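Local structure of putative type VI secretion protein (Escherichia coli, 4HH5) at residues V129-D132 with G133-P136; I69-S72 with L73-W76; L55-L58 with G59-Y62. The protein is the N-terminal domain of the type VI secretion ATPase ClpV1, a ClpA/ClpB-family protein that probably binds and hydrolyses ATP through its other domains. All blocks are in the same frame, centred on the assembly; numbering follows the deposited sequence.

How the contacts relate
All three contacts are local, each between neighbouring turns of one continuous run of chain, and all lie in the Clp N-terminal domain. None nests in another. Contact 3 comes first, on helix 54-61 and the residue that follows it. Contact 2 follows on the next helix, 66-78. Contact 1 comes last, where the chain turns in the loop between helix 115-124 and helix 142-147. Contacts 1 and 2 touch: Leu134 CD2 lies 3.7 Å from Ile69 CG2, and the SG of Cys131 is 3.6 Å from the backbone O of Ser72. Contact 3 stands apart, its centre about 17 Å from that of contact 2. Helix 40-50 packs against side chains of all three.

Contact 1: V129-D132 with G133-P136; sequences VRCD and GLWP
Leu134 folds back over the chain that precedes it and brings CD1 against both Val129 and Cys131. The side chains of Val129 and Leu134 cross at about a right angle, with Val129 CG1 3.8 Å from Leu134 CD1. From Cys131 the same methyl is met by CB, also at 3.8 Å. The leucine CG stands opposite its own carbonyl carbon (chi1 -70°), which directs the branch back to these two residues. Cys131 SG, anti to its backbone N, runs beside the leucine branch and lies 4.1 Å from Leu134 CG.

From Asp132 on the backbone is 3-10. Leu134 N donates to Cys131 O at 3.2 Å, and Trp135 N donates to Asp132 O at 3.3 Å. Both donors stand well above the acceptor's carbonyl plane. Asp132 O also lies at the edge of the Trp135 indole, 3.4 Å from CD1 and near the ring plane. One face of that indole carries CD of the next residue, Pro136, offset toward the rim.

In the all-helical Clp N-terminal domain this loop bridges two helices. Leu134 touches Leu44 of helix 40-50 and Ile69 of helix 66-78; Val129 shares Leu44, and Cys131 leans on Ser72 and Trp76. The chemistry is therefore split: apolar branches turn inward to the two helices, and two rather long i to i+3 bonds help shape the turn that presents them.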
loop_
_atom_site.group_PDB
_atom_site.type_symbol
_atom_site.label_atom_id
_atom_site.label_comp_id
_atom_site.label_asym_id
_atom_site.label_seq_id
_atom_site.Cartn_x
_atom_site.Cartn_y
_atom_site.Cartn_z
ATOM N N VAL A 129 -10.029 -2.862 -1.350
ATOM C CA VAL A 129 -9.949 -3.367 0.025
ATOM C C VAL A 129 -11.332 -3.842 0.463
ATOM O O VAL A 129 -12.336 -3.254 0.062
ATOM C CB VAL A 129 -9.320 -2.395 1.063
ATOM C CG1 VAL A 129 -7.812 -2.253 0.864
ATOM C CG2 VAL A 129 -10.018 -1.030 1.089
ATOM N N ARG A 130 -11.374 -4.906 1.274
ATOM C CA ARG A 130 -12.600 -5.451 1.851
ATOM C C ARG A 130 -12.391 -5.542 3.369
ATOM O O ARG A 130 -12.468 -6.620 3.965
ATOM C CB ARG A 130 -12.911 -6.817 1.249
ATOM N N CYS A 131 -12.071 -4.391 3.982
ATOM C CA CYS A 131 -11.829 -4.259 5.413
ATOM C C CYS A 131 -12.434 -2.933 5.878
ATOM O O CYS A 131 -11.896 -1.871 5.570
ATOM C CB CYS A 131 -10.335 -4.353 5.725
ATOM S SG CYS A 131 -9.937 -4.174 7.481
ATOM N N ASP A 132 -13.582 -3.004 6.580
ATOM C CA ASP A 132 -14.348 -1.843 7.056
ATOM C C ASP A 132 -13.595 -0.796 7.875
ATOM O O ASP A 132 -13.861 0.396 7.712
ATOM C CB ASP A 132 -15.625 -2.279 7.778
ATOM C CG ASP A 132 -16.788 -2.467 6.835
ATOM O OD1 ASP A 132 -16.866 -3.538 6.199
ATOM O OD2 ASP A 132 -17.605 -1.529 6.709
ATOM N N GLY A 133 -12.681 -1.244 8.735
ATOM C CA GLY A 133 -11.878 -0.370 9.588
ATOM C C GLY A 133 -10.872 0.504 8.860
ATOM O O GLY A 133 -10.192 1.322 9.492
ATOM N N LEU A 134 -10.765 0.342 7.525
ATOM C CA LEU A 134 -9.866 1.147 6.699
ATOM C C LEU A 134 -10.549 2.438 6.196
ATOM O O LEU A 134 -9.951 3.181 5.418
ATOM C CB LEU A 134 -9.293 0.322 5.527
ATOM C CG LEU A 134 -8.289 -0.790 5.875
ATOM C CD1 LEU A 134 -7.954 -1.602 4.655
ATOM C CD2 LEU A 134 -6.991 -0.220 6.436
ATOM N N TRP A 135 -11.784 2.730 6.677
ATOM C CA TRP A 135 -12.529 3.940 6.299
ATOM C C TRP A 135 -11.736 5.276 6.406
ATOM O O TRP A 135 -11.937 6.110 5.516
ATOM C CB TRP A 135 -13.916 4.012 6.990
ATOM C CG TRP A 135 -13.848 4.229 8.470
ATOM C CD1 TRP A 135 -13.916 3.278 9.442
ATOM C CD2 TRP A 135 -13.687 5.486 9.145
ATOM N NE1 TRP A 135 -13.789 3.859 10.684
ATOM C CE2 TRP A 135 -13.626 5.213 10.529
ATOM C CE3 TRP A 135 -13.524 6.818 8.706
ATOM C CZ2 TRP A 135 -13.429 6.218 11.482
ATOM C CZ3 TRP A 135 -13.308 7.811 9.651
ATOM C CH2 TRP A 135 -13.266 7.510 11.019
ATOM N N PRO A 136 -10.805 5.517 7.393
ATOM C CA PRO A 136 -10.074 6.813 7.411
ATOM C C PRO A 136 -9.210 7.067 6.176
ATOM O O PRO A 136 -9.040 8.213 5.762
ATOM C CB PRO A 136 -9.203 6.720 8.674
ATOM C CG PRO A 136 -9.905 5.693 9.544
ATOM C CD PRO A 136 -10.398 4.681 8.548
#

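Contact 2: I69-S72 with L73-W76; sequences IWQS and LLGW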
loop_
_atom_site.group_PDB
_atom_site.type_symbol
_atom_site.label_atom_id
_atom_site.label_comp_id
_atom_site.label_asym_id
_atom_site.label_seq_id
_atom_site.Cartn_x
_atom_site.Cartn_y
_atom_site.Cartn_z
ATOM N N ILE A 69 -7.402 1.139 13.237
ATOM C CA ILE A 69 -7.023 0.686 11.891
ATOM C C ILE A 69 -6.199 -0.593 12.005
ATOM O O ILE A 69 -6.467 -1.550 11.283
ATOM C CB ILE A 69 -6.283 1.779 11.066
ATOM C CG1 ILE A 69 -7.144 3.060 10.910
ATOM C CG2 ILE A 69 -5.859 1.223 9.695
ATOM C CD1 ILE A 69 -6.392 4.287 10.389
ATOM N N TRP A 70 -5.199 -0.599 12.914
ATOM C CA TRP A 70 -4.329 -1.750 13.162
ATOM C C TRP A 70 -5.159 -2.964 13.598
ATOM O O TRP A 70 -4.964 -4.046 13.053
ATOM C CB TRP A 70 -3.262 -1.418 14.229
ATOM C CG TRP A 70 -2.383 -2.590 14.566
ATOM C CD1 TRP A 70 -2.469 -3.392 15.663
ATOM C CD2 TRP A 70 -1.357 -3.151 13.737
ATOM N NE1 TRP A 70 -1.531 -4.398 15.589
ATOM C CE2 TRP A 70 -0.838 -4.275 14.415
ATOM C CE3 TRP A 70 -0.814 -2.801 12.489
ATOM C CZ2 TRP A 70 0.194 -5.060 13.883
ATOM C CZ3 TRP A 70 0.228 -3.560 11.980
ATOM C CH2 TRP A 70 0.720 -4.675 12.673
ATOM N N GLN A 71 -6.079 -2.779 14.564
ATOM C CA GLN A 71 -6.952 -3.850 15.074
ATOM C C GLN A 71 -7.864 -4.434 13.992
ATOM O O GLN A 71 -8.075 -5.642 13.963
ATOM C CB GLN A 71 -7.773 -3.372 16.281
ATOM C CG GLN A 71 -6.968 -3.221 17.578
ATOM C CD GLN A 71 -6.381 -4.516 18.099
ATOM O OE1 GLN A 71 -7.018 -5.579 18.083
ATOM N NE2 GLN A 71 -5.153 -4.450 18.591
ATOM N N SER A 72 -8.375 -3.577 13.087
ATOM C CA SER A 72 -9.237 -3.991 11.973
ATOM C C SER A 72 -8.453 -4.877 11.008
ATOM O O SER A 72 -8.982 -5.886 10.540
ATOM C CB SER A 72 -9.778 -2.765 11.245
ATOM O OG SER A 72 -10.542 -1.974 12.143
ATOM N N LEU A 73 -7.178 -4.513 10.744
ATOM C CA LEU A 73 -6.288 -5.273 9.872
ATOM C C LEU A 73 -5.927 -6.611 10.495
ATOM O O LEU A 73 -5.905 -7.611 9.776
ATOM C CB LEU A 73 -5.036 -4.468 9.476
ATOM C CG LEU A 73 -5.251 -3.349 8.449
ATOM C CD1 LEU A 73 -4.049 -2.430 8.394
ATOM C CD2 LEU A 73 -5.537 -3.907 7.045
ATOM N N LEU A 74 -5.735 -6.650 11.840
ATOM C CA LEU A 74 -5.461 -7.894 12.574
ATOM C C LEU A 74 -6.663 -8.824 12.504
ATOM O O LEU A 74 -6.487 -10.033 12.331
ATOM C CB LEU A 74 -5.157 -7.628 14.051
ATOM C CG LEU A 74 -3.771 -7.168 14.444
ATOM C CD1 LEU A 74 -3.650 -7.170 15.941
ATOM C CD2 LEU A 74 -2.689 -8.066 13.863
ATOM N N GLY A 75 -7.857 -8.247 12.670
ATOM C CA GLY A 75 -9.134 -8.948 12.614
ATOM C C GLY A 75 -9.349 -9.555 11.246
ATOM O O GLY A 75 -9.723 -10.725 11.136
ATOM N N TRP A 76 -9.063 -8.767 10.197
ATOM C CA TRP A 76 -9.144 -9.189 8.806
ATOM C C TRP A 76 -8.147 -10.330 8.561
ATOM O O TRP A 76 -8.507 -11.311 7.915
ATOM C CB TRP A 76 -8.871 -8.004 7.857
ATOM C CG TRP A 76 -8.909 -8.384 6.407
ATOM C CD1 TRP A 76 -9.976 -8.292 5.564
ATOM C CD2 TRP A 76 -7.841 -8.963 5.645
ATOM N NE1 TRP A 76 -9.634 -8.758 4.318
ATOM C CE2 TRP A 76 -8.335 -9.195 4.345
ATOM C CE3 TRP A 76 -6.511 -9.327 5.942
ATOM C CZ2 TRP A 76 -7.544 -9.757 3.337
ATOM C CZ3 TRP A 76 -5.740 -9.910 4.954
ATOM C CH2 TRP A 76 -6.253 -10.112 3.666
#
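Ile69 and Leu73 stand one turn apart in the middle of helix 66-78, an alpha helix of the Clp N-terminal domain. The Ile69 carbonyl O accepts the N-H of Leu73 at 3.1 Å. Ile69 CG2 lies loosely against Leu73 CD1, at 4.3 Å. Both side chains meet Leu48 of helix 40-50, and Ile69 also reaches Leu134 and Pro136 of the later loop.

Trp70 makes the main side-chain contact. Its CG is anti to the backbone N (chi1 177°), which sends the indole outward from the helix, where its pyrrole side meets Leu74, one turn on. The closest approach is Trp70 NE1 to Leu74 CD1 at 3.5 Å, with that methyl neither over the face nor at the edge. The leucine CG forms an off-centre CH-pi contact with the five-membered ring, 4.2 Å from its centroid and 29° off the ring normal. The Trp70 carbonyl accepts the N-H of Leu74.

Gln71 follows, its chain bent at chi2, with NE2 coming only to 4.1 Å from Leu74 CD1. Its backbone O takes the N-H of Gly75 at 2.9 Å.

Ser72 ends the first segment. Its OG turns back to bond with the backbone O of Ala68, one turn earlier. The Ser72 carbonyl accepts the Trp76 N-H at 2.9 Å. Trp76 makes a T-shaped (edge-to-face) stack with His42, which ties this turn to helix 40-50. The same Ser72 O lies 3.4 Å from Trp76 CB.

Contact 3: L55-L58 with G59-Y62; sequences LTVL and GRRY
The guanidinium of Arg60 and the ring of Tyr62 are the flat groups of this short helix. Over one face of the guanidinium lies Val57 CA, and Thr56 CG2 approaches it obliquely. The Arg60 chain leaves extended and bends at chi3 (70°), which swings the group back over the preceding turn, with NH2 4.0 Å from Val57 CG2. That same NH2 is hydrogen-bonded to Gln155 OE1, which probably helps to hold the group in place. The Tyr62 ring has Arg61 CG on one face, offset toward the rim. With CG anti to the carbonyl carbon (chi1 -64°), the ring turns its edge to Leu58 O, which lies near the plane, 3.4 Å from Tyr62 CD2. Leu58 CD2 touches ring atom CE2 at 4.3 Å.

Four i to i+4 backbone bonds hold these two turns. The last runs from Tyr62 N to Leu58 O at 2.8 Å, as the chain leaves helical geometry.

The segments take in almost all of helix 54-61 of the all-helical Clp N-terminal domain, and the residue after it. Val57 packs on Leu151 and Leu152 of helix 149-155, Leu58 rests on Leu119 of helix 115-124, and Leu55 reaches Leu44, Leu47 and Leu48 of helix 40-50.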
loop_
_atom_site.group_PDB
_atom_site.type_symbol
_atom_site.label_atom_id
_atom_site.label_comp_id
_atom_site.label_asym_id
_atom_site.label_seq_id
_atom_site.Cartn_x
_atom_site.Cartn_y
_atom_site.Cartn_z
ATOM N N LEU A 55 1.494 7.204 4.995
ATOM C CA LEU A 55 0.274 6.833 5.723
ATOM C C LEU A 55 0.283 7.316 7.170
ATOM O O LEU A 55 -0.715 7.883 7.629
ATOM C CB LEU A 55 0.050 5.312 5.695
ATOM C CG LEU A 55 -0.403 4.676 4.386
ATOM C CD1 LEU A 55 -0.457 3.162 4.536
ATOM C CD2 LEU A 55 -1.794 5.174 3.964
ATOM N N THR A 56 1.402 7.072 7.887
ATOM C CA THR A 56 1.593 7.479 9.288
ATOM C C THR A 56 1.562 9.001 9.431
ATOM O O THR A 56 0.925 9.508 10.357
ATOM C CB THR A 56 2.883 6.855 9.862
ATOM O OG1 THR A 56 2.747 5.434 9.809
ATOM C CG2 THR A 56 3.174 7.302 11.303
ATOM N N VAL A 57 2.226 9.720 8.515
ATOM C CA VAL A 57 2.259 11.198 8.496
ATOM C C VAL A 57 0.825 11.762 8.360
ATOM O O VAL A 57 0.444 12.681 9.093
ATOM C CB VAL A 57 3.229 11.729 7.401
ATOM C CG1 VAL A 57 3.074 13.238 7.181
ATOM C CG2 VAL A 57 4.678 11.385 7.750
ATOM N N LEU A 58 0.041 11.195 7.440
ATOM C CA LEU A 58 -1.345 11.604 7.201
ATOM C C LEU A 58 -2.242 11.288 8.398
ATOM O O LEU A 58 -3.014 12.156 8.820
ATOM C CB LEU A 58 -1.881 10.996 5.895
ATOM C CG LEU A 58 -1.180 11.478 4.615
ATOM C CD1 LEU A 58 -1.528 10.595 3.436
ATOM C CD2 LEU A 58 -1.489 12.929 4.307
ATOM N N GLY A 59 -2.054 10.099 8.987
ATOM C CA GLY A 59 -2.764 9.659 10.186
ATOM C C GLY A 59 -2.541 10.594 11.354
ATOM O O GLY A 59 -3.489 10.962 12.055
ATOM N N ARG A 60 -1.284 11.024 11.544
ATOM C CA ARG A 60 -0.907 11.968 12.593
ATOM C C ARG A 60 -1.519 13.352 12.312
ATOM O O ARG A 60 -2.132 13.942 13.205
ATOM C CB ARG A 60 0.632 12.044 12.726
ATOM C CG ARG A 60 1.102 13.070 13.765
ATOM C CD ARG A 60 2.566 12.942 14.133
ATOM N NE ARG A 60 3.451 13.354 13.041
ATOM C CZ ARG A 60 4.198 12.518 12.327
ATOM N NH1 ARG A 60 4.186 11.215 12.588
ATOM N NH2 ARG A 60 4.972 12.979 11.353
ATOM N N ARG A 61 -1.384 13.851 11.072
ATOM C CA ARG A 61 -1.928 15.158 10.691
ATOM C C ARG A 61 -3.465 15.254 10.846
ATOM O O ARG A 61 -3.979 16.282 11.305
ATOM C CB ARG A 61 -1.534 15.502 9.248
ATOM C CG ARG A 61 -1.948 16.908 8.838
ATOM C CD ARG A 61 -0.735 17.758 8.566
ATOM N NE ARG A 61 -0.963 19.190 8.766
ATOM C CZ ARG A 61 -1.606 19.980 7.911
ATOM N NH1 ARG A 61 -1.748 21.270 8.171
ATOM N NH2 ARG A 61 -2.129 19.477 6.798
ATOM N N TYR A 62 -4.182 14.210 10.412
ATOM C CA TYR A 62 -5.647 14.179 10.418
ATOM C C TYR A 62 -6.273 13.445 11.593
ATOM O O TYR A 62 -7.473 13.194 11.596
ATOM C CB TYR A 62 -6.184 13.735 9.053
ATOM C CG TYR A 62 -5.816 14.745 7.993
ATOM C CD1 TYR A 62 -6.496 15.956 7.891
ATOM C CD2 TYR A 62 -4.710 14.548 7.171
ATOM C CE1 TYR A 62 -6.115 16.925 6.968
ATOM C CE2 TYR A 62 -4.318 15.512 6.243
ATOM C CZ TYR A 62 -5.017 16.703 6.152
ATOM O OH TYR A 62 -4.636 17.653 5.238
#